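Local atomic coordinates of BH2331 protein (PDB entry 1VL5), a protein that is uncharacterised but probably transfers methyl groups from S-adenosylmethionine to an unknown acceptor. Residues A[215-220]-A[235-240]; A[151-156]-A[226-231]; A[158-163]-A[203-208]. All coordinates share one frame; numbering follows the deposited sequence.

Interaction 1 (A[215-220]-A[235-240]); sequences DFIKSK and GRVYSF
Ile217 and Val237 meet through their gamma methyls, Ile217 CG2 lying 3.7 Å from Val237 CG2 as the two side chains cross at about a right angle. This is a small worked example of a helix resting on a strand: the C-terminal part of helix 207-218 is laid against the start of strand 236-250. The first torsion of Ile217 (chi1 -63°) places CG2 beyond CB, anti to the backbone N, where it reaches the valine methyl. Alongside, Lys218 offers carbon and not charge, its CD approaching Gly235 O at 3.6 Å. That same carbonyl has a polar partner, a water that donates to Gly235 O at 2.8 Å and to Asp215 OD1 at 2.7 Å, so one molecule bridges the turn before the strand to the helix. Gly235 has a positive phi (90°) at which a side chain would collide with the preceding carbonyl.

In the next shell, Ser214 on the helix is hydrogen-bonded through OG to the backbone N of Val237, which helps to hold the strand beside the valine contact, and Gln211 shares Asp215 OD1 with the water. Phe216 O accepts from Lys220 NZ at 2.7 Å, the donor tilted 18° from the carbonyl plane, and from Ser219 OG, which comes from above that plane. Lys220 CE lies over one face of the Phe216 ring, 3.5 Å above its plane. The chemistry implies that the link between helix and strand probably rests on the buried methyls of Ile217 and Val237, with the more exposed end joined through a water.

Interaction 2 (A[151-156]-A[226-231]); sequences VFYNYV and QKFKIV
Phe228 pushes its ring toward two consecutive aromatic residues of helix 147-160, Phe152 and Tyr153, and the contact illustrates how a chain leaving one helix can be anchored on another by one large side chain. Just before it, Lys227 takes no direct part across the contact but flanks the ring from its own segment, CG standing 3.6 Å above the plane and over its centre. Phe228 itself is where helical backbone angles are first abandoned. Its chi1 of -63° sets CG anti to the carbonyl carbon, from where the ring extends to the helix. On one side of the ring, Phe228 CE2 comes within 3.6 Å of Phe152 CD2, the two side chains sliding past each other in opposite directions. The ring centroids of Phe152 and Phe228 are 5.6 Å apart. Their planes are inclined at 40°, an oblique meeting. Phe228 CZ, at the far end of the ring, approaches Tyr153 CB at 4.0 Å. Phe228 CE1 lies 4.2 Å from Tyr153 CD1, this pair crossing at about a right angle. Replacing the ring of Phe228 by the methyl of an alanine is likely to open a gap beside Phe152 CD2 and Tyr153 CB and to cost the helix this aromatic neighbour.

Farther on, Ile230 turns its side chain onto Ile217 of helix 207-218, and Val231 enters the short strand 231-233. Tyr224 adds a further ring, meeting Phe152 edge-to-face. All three contacting residues are buried, an aromatic cluster in the helices packed around the far part of strands continuous with the sheet of a Rossmann-like, probably class I, methyltransferase fold.

Interaction 3 (A[158-163]-A[203-208]); sequences KERDYS and MNVTTE
Met203, a selenomethionine, reaches across two residues of the other segment, Arg160 and Asp161, and the contact shows how a long flexible side chain can lie against a guanidinium with its first carbons and a carboxylate with its end. The closest part is at Arg160. Met203 CG lies over one face of the Arg160 guanidinium, 3.3 Å above the plane and offset toward the rim, with Arg160 NE at 3.4 Å. The two side chains cross at about a right angle. Met203 CB meets the backbone at Arg160 O, 3.3 Å away, and Val205 CG2 stands 3.7 Å from that same oxygen, so carbon from both residues gathers around the carbonyl at the end of the helix. Arg160 gets there because its chain bends at chi2 (-108°), after which the guanidinium is held by Trp199, whose backbone O accepts from NH2 and whose ring makes a cation-pi contact.

Bends at chi2 and chi3 bring the end of Met203 over to the buried Asp161, where it rests at normal contact distance, Met203 SE lying 3.9 Å from Asp161 CG and Met203 CE 3.8 Å from Asp161 OD1. The carboxylate is engaged on its own segment: Asp161 OD1 accepts from Ser163 OG at 2.8 Å and from Ser163 N at 3.1 Å, both arriving from the same face of its plane, and the backbone bond makes an Asx turn. The solvent side is that of Met203 and Ser163, both exposed.

Asp161 is the first residue to leave helix 147-160. On the other segment, helix 196-202 ends in a Schellman motif with Asn204 as its C-prime residue, and helix 207-218 begins with Thr206 as N-cap, OG1 accepting from Lys209 N. The contact thus sets the end of helix 147-160 against the linker between helices 196-202 and 207-218.

How the interactions relate
Interaction 2 is the buried one of the three, built from aromatic rings, while interactions 1 and 3 are only partly buried and mix carbon with water, charge or carboxylate. Helix 147-160 serves both 151-156 and 158-163, so interactions 2 and 3 hold successive parts of one helix; interaction 3 meets the linker just before helix 207-218, interaction 1 its C-terminal part. Interactions 1 and 2, whose centres lie 9 Å apart, touch directly: Phe216 packs on Tyr155, Lys220 on Phe152, and Val231 probably pairs with Tyr238 and Ser239 in a classic beta bulge. Interaction 3 stands about 15 Å from interaction 1, centre to centre.

Interaction 1 (A[215-220]-A[235-240])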
loop_
_atom_site.group_PDB
_atom_site.type_symbol
_atom_site.label_atom_id
_atom_site.label_comp_id
_atom_site.label_asym_id
_atom_site.label_seq_id
_atom_site.Cartn_x
_atom_site.Cartn_y
_atom_site.Cartn_z
ATOM N N ASP A 215 -24.676 8.020 -5.864
ATOM C CA ASP A 215 -25.338 9.135 -6.537
ATOM C C ASP A 215 -24.311 10.102 -7.108
ATOM O O ASP A 215 -24.424 10.512 -8.282
ATOM C CB ASP A 215 -26.288 9.883 -5.571
ATOM C CG ASP A 215 -27.578 9.148 -5.326
ATOM O OD1 ASP A 215 -27.884 8.219 -6.109
ATOM O OD2 ASP A 215 -28.298 9.503 -4.345
ATOM N N PHE A 216 -23.274 10.413 -6.321
ATOM C CA PHE A 216 -22.208 11.301 -6.794
ATOM C C PHE A 216 -21.423 10.730 -8.013
ATOM O O PHE A 216 -21.093 11.429 -8.995
ATOM C CB PHE A 216 -21.240 11.601 -5.617
ATOM C CG PHE A 216 -19.943 12.272 -6.037
ATOM C CD1 PHE A 216 -19.873 13.651 -6.181
ATOM C CD2 PHE A 216 -18.804 11.518 -6.312
ATOM C CE1 PHE A 216 -18.670 14.274 -6.607
ATOM C CE2 PHE A 216 -17.624 12.123 -6.716
ATOM C CZ PHE A 216 -17.563 13.515 -6.856
ATOM N N ILE A 217 -21.045 9.463 -7.908
ATOM C CA ILE A 217 -20.385 8.796 -9.016
ATOM C C ILE A 217 -21.295 8.668 -10.269
ATOM O O ILE A 217 -20.841 8.903 -11.417
ATOM C CB ILE A 217 -19.913 7.412 -8.591
ATOM C CG1 ILE A 217 -18.868 7.527 -7.480
ATOM C CG2 ILE A 217 -19.419 6.608 -9.762
ATOM C CD1 ILE A 217 -18.615 6.164 -6.798
ATOM N N LYS A 218 -22.559 8.295 -10.061
ATOM C CA LYS A 218 -23.448 7.985 -11.182
ATOM C C LYS A 218 -23.682 9.215 -12.098
ATOM O O LYS A 218 -23.953 9.073 -13.312
ATOM C CB LYS A 218 -24.784 7.440 -10.662
ATOM C CG LYS A 218 -25.994 7.670 -11.635
ATOM C CD LYS A 218 -27.321 7.050 -11.182
ATOM C CE LYS A 218 -28.535 8.086 -11.359
ATOM N NZ LYS A 218 -28.866 8.692 -12.757
ATOM N N SER A 219 -23.605 10.408 -11.519
ATOM C CA SER A 219 -23.947 11.640 -12.257
ATOM C C SER A 219 -22.804 12.172 -13.073
ATOM O O SER A 219 -22.979 13.117 -13.825
ATOM C CB SER A 219 -24.420 12.717 -11.288
ATOM O OG SER A 219 -23.398 12.943 -10.324
ATOM N N LYS A 220 -21.629 11.573 -12.940
ATOM C CA LYS A 220 -20.481 12.034 -13.676
ATOM C C LYS A 220 -20.632 11.766 -15.171
ATOM O O LYS A 220 -21.381 10.874 -15.568
ATOM C CB LYS A 220 -19.202 11.407 -13.142
ATOM C CG LYS A 220 -18.866 11.813 -11.693
ATOM C CD LYS A 220 -18.538 13.299 -11.554
ATOM C CE LYS A 220 -18.902 13.867 -10.133
ATOM N NZ LYS A 220 -20.390 13.906 -9.784
ATOM N N GLY A 235 -29.654 1.922 -11.195
ATOM C CA GLY A 235 -29.459 3.228 -10.607
ATOM C C GLY A 235 -28.422 3.292 -9.493
ATOM O O GLY A 235 -28.173 4.370 -8.942
ATOM N N ARG A 236 -27.784 2.171 -9.192
ATOM C CA ARG A 236 -26.733 2.161 -8.187
ATOM C C ARG A 236 -25.430 1.705 -8.791
ATOM O O ARG A 236 -25.423 0.807 -9.649
ATOM C CB ARG A 236 -27.180 1.236 -7.098
ATOM C CG ARG A 236 -26.432 1.399 -5.861
ATOM C CD ARG A 236 -27.076 0.520 -4.821
ATOM N NE ARG A 236 -26.333 0.592 -3.579
ATOM C CZ ARG A 236 -26.553 1.482 -2.618
ATOM N NH1 ARG A 236 -27.498 2.403 -2.751
ATOM N NH2 ARG A 236 -25.805 1.444 -1.517
ATOM N N VAL A 237 -24.327 2.305 -8.363
ATOM C CA VAL A 237 -23.002 1.847 -8.786
ATOM C C VAL A 237 -22.790 0.424 -8.271
ATOM O O VAL A 237 -22.890 0.207 -7.077
ATOM C CB VAL A 237 -21.886 2.729 -8.254
ATOM C CG1 VAL A 237 -20.515 2.164 -8.636
ATOM C CG2 VAL A 237 -22.033 4.150 -8.754
ATOM N N TYR A 238 -22.479 -0.511 -9.189
ATOM C CA TYR A 238 -22.254 -1.910 -8.884
ATOM C C TYR A 238 -20.764 -2.198 -8.741
ATOM O O TYR A 238 -20.362 -2.817 -7.756
ATOM C CB TYR A 238 -22.921 -2.831 -9.935
ATOM C CG TYR A 238 -22.510 -4.248 -9.706
ATOM C CD1 TYR A 238 -23.090 -4.994 -8.702
ATOM C CD2 TYR A 238 -21.500 -4.829 -10.441
ATOM C CE1 TYR A 238 -22.662 -6.279 -8.426
ATOM C CE2 TYR A 238 -21.082 -6.141 -10.183
ATOM C CZ TYR A 238 -21.659 -6.846 -9.163
ATOM O OH TYR A 238 -21.249 -8.134 -8.855
ATOM N N SER A 239 -19.941 -1.709 -9.699
ATOM C CA SER A 239 -18.455 -1.915 -9.690
ATOM C C SER A 239 -17.718 -0.758 -10.383
ATOM O O SER A 239 -18.293 -0.022 -11.142
ATOM C CB SER A 239 -18.066 -3.205 -10.412
ATOM O OG SER A 239 -18.508 -3.158 -11.766
ATOM N N PHE A 240 -16.430 -0.612 -10.095
ATOM C CA PHE A 240 -15.555 0.270 -10.817
ATOM C C PHE A 240 -14.172 -0.385 -10.746
ATOM O O PHE A 240 -13.953 -1.394 -10.009
ATOM C CB PHE A 240 -15.559 1.690 -10.234
ATOM C CG PHE A 240 -15.018 1.766 -8.835
ATOM C CD1 PHE A 240 -15.840 1.578 -7.769
ATOM C CD2 PHE A 240 -13.645 1.974 -8.600
ATOM C CE1 PHE A 240 -15.336 1.637 -6.452
ATOM C CE2 PHE A 240 -13.154 1.983 -7.301
ATOM C CZ PHE A 240 -14.021 1.802 -6.235
HETATM O O HOH W 1 -26.943 5.878 -6.993
#

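Interaction 2 (A[151-156]-A[226-231])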
loop_
_atom_site.group_PDB
_atom_site.type_symbol
_atom_site.label_atom_id
_atom_site.label_comp_id
_atom_site.label_asym_id
_atom_site.label_seq_id
_atom_site.Cartn_x
_atom_site.Cartn_y
_atom_site.Cartn_z
ATOM N N VAL A 151 -8.009 13.470 -9.101
ATOM C CA VAL A 151 -8.756 14.133 -8.069
ATOM C C VAL A 151 -10.063 13.363 -7.736
ATOM O O VAL A 151 -10.438 13.199 -6.545
ATOM C CB VAL A 151 -8.980 15.603 -8.439
ATOM C CG1 VAL A 151 -9.830 16.342 -7.396
ATOM C CG2 VAL A 151 -7.614 16.334 -8.526
ATOM N N PHE A 152 -10.710 12.851 -8.766
ATOM C CA PHE A 152 -11.965 12.158 -8.627
ATOM C C PHE A 152 -11.785 10.844 -7.900
ATOM O O PHE A 152 -12.555 10.530 -6.990
ATOM C CB PHE A 152 -12.560 11.934 -10.041
ATOM C CG PHE A 152 -13.780 11.062 -10.059
ATOM C CD1 PHE A 152 -15.030 11.563 -9.732
ATOM C CD2 PHE A 152 -13.686 9.745 -10.392
ATOM C CE1 PHE A 152 -16.124 10.749 -9.749
ATOM C CE2 PHE A 152 -14.775 8.953 -10.384
ATOM C CZ PHE A 152 -15.994 9.448 -10.074
ATOM N N TYR A 153 -10.768 10.080 -8.321
ATOM C CA TYR A 153 -10.449 8.778 -7.751
ATOM C C TYR A 153 -10.169 8.983 -6.277
ATOM O O TYR A 153 -10.719 8.303 -5.441
ATOM C CB TYR A 153 -9.227 8.124 -8.454
ATOM C CG TYR A 153 -8.772 6.887 -7.747
ATOM C CD1 TYR A 153 -9.554 5.747 -7.757
ATOM C CD2 TYR A 153 -7.574 6.862 -7.002
ATOM C CE1 TYR A 153 -9.160 4.580 -7.050
ATOM C CE2 TYR A 153 -7.194 5.681 -6.261
ATOM C CZ TYR A 153 -7.990 4.571 -6.301
ATOM O OH TYR A 153 -7.641 3.408 -5.594
ATOM N N ASN A 154 -9.335 9.963 -5.957
ATOM C CA ASN A 154 -8.976 10.205 -4.594
ATOM C C ASN A 154 -10.177 10.722 -3.749
ATOM O O ASN A 154 -10.322 10.340 -2.579
ATOM C CB ASN A 154 -7.797 11.172 -4.523
ATOM C CG ASN A 154 -6.479 10.456 -4.566
ATOM O OD1 ASN A 154 -6.187 9.672 -3.667
ATOM N ND2 ASN A 154 -5.705 10.653 -5.641
ATOM N N TYR A 155 -11.008 11.589 -4.326
ATOM C CA TYR A 155 -12.212 12.075 -3.602
ATOM C C TYR A 155 -13.112 10.889 -3.205
ATOM O O TYR A 155 -13.566 10.741 -2.059
ATOM C CB TYR A 155 -13.002 13.081 -4.455
ATOM C CG TYR A 155 -14.326 13.470 -3.826
ATOM C CD1 TYR A 155 -14.422 14.549 -2.971
ATOM C CD2 TYR A 155 -15.476 12.721 -4.078
ATOM C CE1 TYR A 155 -15.661 14.879 -2.369
ATOM C CE2 TYR A 155 -16.702 13.034 -3.488
ATOM C CZ TYR A 155 -16.807 14.103 -2.631
ATOM O OH TYR A 155 -18.086 14.383 -2.071
ATOM N N VAL A 156 -13.312 9.994 -4.148
ATOM C CA VAL A 156 -14.085 8.779 -3.918
ATOM C C VAL A 156 -13.492 7.857 -2.843
ATOM O O VAL A 156 -14.216 7.312 -1.977
ATOM C CB VAL A 156 -14.264 8.039 -5.269
ATOM C CG1 VAL A 156 -14.870 6.700 -5.069
ATOM C CG2 VAL A 156 -15.151 8.923 -6.246
ATOM N N GLN A 226 -16.006 5.691 -18.577
ATOM C CA GLN A 226 -15.109 4.975 -19.469
ATOM C C GLN A 226 -13.769 4.750 -18.776
ATOM O O GLN A 226 -13.239 3.641 -18.845
ATOM C CB GLN A 226 -14.875 5.702 -20.777
ATOM C CG GLN A 226 -16.100 5.797 -21.651
ATOM C CD GLN A 226 -15.927 6.743 -22.852
ATOM O OE1 GLN A 226 -15.439 7.883 -22.735
ATOM N NE2 GLN A 226 -16.365 6.266 -24.018
ATOM N N LYS A 227 -13.235 5.787 -18.118
ATOM C CA LYS A 227 -11.949 5.675 -17.426
ATOM C C LYS A 227 -11.972 4.567 -16.376
ATOM O O LYS A 227 -11.062 3.743 -16.335
ATOM C CB LYS A 227 -11.525 6.989 -16.750
ATOM C CG LYS A 227 -10.248 6.851 -15.928
ATOM C CD LYS A 227 -9.059 6.443 -16.782
ATOM C CE LYS A 227 -7.750 6.312 -15.990
ATOM N NZ LYS A 227 -6.525 6.004 -16.897
ATOM N N PHE A 228 -13.009 4.579 -15.533
ATOM C CA PHE A 228 -13.069 3.680 -14.366
ATOM C C PHE A 228 -13.977 2.473 -14.564
ATOM O O PHE A 228 -14.323 1.779 -13.612
ATOM C CB PHE A 228 -13.474 4.494 -13.156
ATOM C CG PHE A 228 -12.470 5.554 -12.797
ATOM C CD1 PHE A 228 -11.272 5.200 -12.192
ATOM C CD2 PHE A 228 -12.693 6.903 -13.107
ATOM C CE1 PHE A 228 -10.340 6.155 -11.862
ATOM C CE2 PHE A 228 -11.739 7.858 -12.782
ATOM C CZ PHE A 228 -10.577 7.472 -12.138
ATOM N N LYS A 229 -14.369 2.235 -15.810
ATOM C CA LYS A 229 -15.228 1.091 -16.187
ATOM C C LYS A 229 -16.398 0.927 -15.231
ATOM O O LYS A 229 -16.636 -0.165 -14.689
ATOM C CB LYS A 229 -14.395 -0.170 -16.222
ATOM C CG LYS A 229 -13.157 -0.087 -17.122
ATOM C CD LYS A 229 -13.449 0.319 -18.583
ATOM N N ILE A 230 -17.052 2.042 -14.958
ATOM C CA ILE A 230 -18.141 2.100 -13.977
ATOM C C ILE A 230 -19.329 1.283 -14.513
ATOM O O ILE A 230 -19.739 1.471 -15.664
ATOM C CB ILE A 230 -18.514 3.565 -13.685
ATOM C CG1 ILE A 230 -17.328 4.286 -13.036
ATOM C CG2 ILE A 230 -19.705 3.675 -12.774
ATOM C CD1 ILE A 230 -17.476 5.787 -12.944
ATOM N N VAL A 231 -19.842 0.365 -13.688
ATOM C CA VAL A 231 -21.100 -0.357 -13.965
ATOM C C VAL A 231 -22.157 0.160 -13.005
ATOM O O VAL A 231 -21.913 0.172 -11.809
ATOM C CB VAL A 231 -20.951 -1.897 -13.789
ATOM C CG1 VAL A 231 -22.258 -2.638 -14.042
ATOM C CG2 VAL A 231 -19.839 -2.433 -14.684
#

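Interaction 3 (A[158-163]-A[203-208])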
loop_
_atom_site.group_PDB
_atom_site.type_symbol
_atom_site.label_atom_id
_atom_site.label_comp_id
_atom_site.label_asym_id
_atom_site.label_seq_id
_atom_site.Cartn_x
_atom_site.Cartn_y
_atom_site.Cartn_z
ATOM N N LYS A 158 -11.608 8.744 -0.359
ATOM C CA LYS A 158 -11.759 9.400 0.924
ATOM C C LYS A 158 -13.187 9.438 1.480
ATOM O O LYS A 158 -13.386 9.386 2.687
ATOM C CB LYS A 158 -11.177 10.778 0.932
ATOM C CG LYS A 158 -10.770 11.213 2.362
ATOM C CD LYS A 158 -9.824 12.415 2.267
ATOM C CE LYS A 158 -9.640 13.116 3.602
ATOM N NZ LYS A 158 -10.060 12.256 4.739
ATOM N N GLU A 159 -14.170 9.539 0.608
ATOM C CA GLU A 159 -15.553 9.393 1.064
ATOM C C GLU A 159 -15.786 8.052 1.688
ATOM O O GLU A 159 -16.469 7.943 2.658
ATOM C CB GLU A 159 -16.515 9.592 -0.087
ATOM C CG GLU A 159 -16.621 11.008 -0.506
ATOM C CD GLU A 159 -17.029 11.956 0.607
ATOM O OE1 GLU A 159 -18.130 11.845 1.184
ATOM O OE2 GLU A 159 -16.205 12.832 0.888
ATOM N N ARG A 160 -15.191 7.031 1.120
ATOM C CA ARG A 160 -15.333 5.685 1.603
ATOM C C ARG A 160 -14.472 5.362 2.856
ATOM O O ARG A 160 -14.901 4.586 3.715
ATOM C CB ARG A 160 -15.043 4.766 0.434
ATOM C CG ARG A 160 -15.119 3.282 0.774
ATOM C CD ARG A 160 -13.764 2.747 0.776
ATOM N NE ARG A 160 -13.728 1.363 1.143
ATOM C CZ ARG A 160 -12.596 0.715 1.280
ATOM N NH1 ARG A 160 -11.422 1.340 1.086
ATOM N NH2 ARG A 160 -12.625 -0.548 1.606
ATOM N N ASP A 161 -13.286 5.981 2.956
ATOM C CA ASP A 161 -12.355 5.794 4.067
ATOM C C ASP A 161 -11.809 7.139 4.494
ATOM O O ASP A 161 -10.887 7.662 3.900
ATOM C CB ASP A 161 -11.228 4.856 3.661
ATOM C CG ASP A 161 -10.206 4.616 4.785
ATOM O OD1 ASP A 161 -10.396 5.089 5.900
ATOM O OD2 ASP A 161 -9.187 3.972 4.501
ATOM N N TYR A 162 -12.413 7.702 5.533
ATOM C CA TYR A 162 -12.066 9.018 6.054
ATOM C C TYR A 162 -10.589 9.134 6.376
ATOM O O TYR A 162 -10.038 10.221 6.315
ATOM N N SER A 163 -9.932 8.023 6.697
ATOM C CA SER A 163 -8.491 8.060 6.975
ATOM C C SER A 163 -7.580 7.981 5.737
ATOM O O SER A 163 -6.360 7.939 5.884
ATOM C CB SER A 163 -8.129 6.930 7.935
ATOM O OG SER A 163 -8.014 5.694 7.249
HETATM N N MSE A 203 -15.441 -0.865 4.967
HETATM C CA MSE A 203 -15.250 0.308 5.824
HETATM C C MSE A 203 -16.461 0.633 6.677
HETATM O O MSE A 203 -16.498 1.706 7.260
HETATM C CB MSE A 203 -14.888 1.559 5.012
HETATM C CG MSE A 203 -13.476 1.593 4.508
HETATM SE SE MSE A 203 -12.162 1.391 5.939
HETATM C CE MSE A 203 -12.916 2.655 7.311
ATOM N N ASN A 204 -17.446 -0.252 6.761
ATOM C CA ASN A 204 -18.653 0.014 7.571
ATOM C C ASN A 204 -19.320 1.362 7.232
ATOM O O ASN A 204 -19.804 2.081 8.095
ATOM C CB ASN A 204 -18.320 -0.069 9.056
ATOM C CG ASN A 204 -17.915 -1.466 9.472
ATOM O OD1 ASN A 204 -18.607 -2.437 9.171
ATOM N ND2 ASN A 204 -16.778 -1.580 10.149
ATOM N N VAL A 205 -19.391 1.663 5.949
ATOM C CA VAL A 205 -20.040 2.892 5.483
ATOM C C VAL A 205 -21.537 2.747 5.703
ATOM O O VAL A 205 -22.063 1.649 5.522
ATOM C CB VAL A 205 -19.764 3.124 3.982
ATOM C CG1 VAL A 205 -20.391 4.436 3.508
ATOM C CG2 VAL A 205 -18.256 3.117 3.700
ATOM N N THR A 206 -22.220 3.834 6.076
ATOM C CA THR A 206 -23.652 3.783 6.328
ATOM C C THR A 206 -24.405 3.584 5.043
ATOM O O THR A 206 -23.954 3.987 3.993
ATOM C CB THR A 206 -24.223 5.088 6.989
ATOM O OG1 THR A 206 -24.008 6.208 6.119
ATOM C CG2 THR A 206 -23.577 5.377 8.313
ATOM N N THR A 207 -25.596 3.021 5.130
ATOM C CA THR A 207 -26.421 2.884 3.928
ATOM C C THR A 207 -26.658 4.275 3.257
ATOM O O THR A 207 -26.661 4.403 2.036
ATOM C CB THR A 207 -27.762 2.099 4.192
ATOM O OG1 THR A 207 -28.848 2.995 4.350
ATOM C CG2 THR A 207 -27.683 1.191 5.430
ATOM N N GLU A 208 -26.828 5.318 4.072
ATOM C CA GLU A 208 -27.022 6.672 3.548
ATOM C C GLU A 208 -25.802 7.201 2.824
ATOM O O GLU A 208 -25.928 7.818 1.755
ATOM C CB GLU A 208 -27.391 7.659 4.669
ATOM C CG GLU A 208 -28.879 7.839 4.857
ATOM C CD GLU A 208 -29.207 8.703 6.071
ATOM O OE1 GLU A 208 -28.675 8.398 7.168
ATOM O OE2 GLU A 208 -29.995 9.671 5.919
#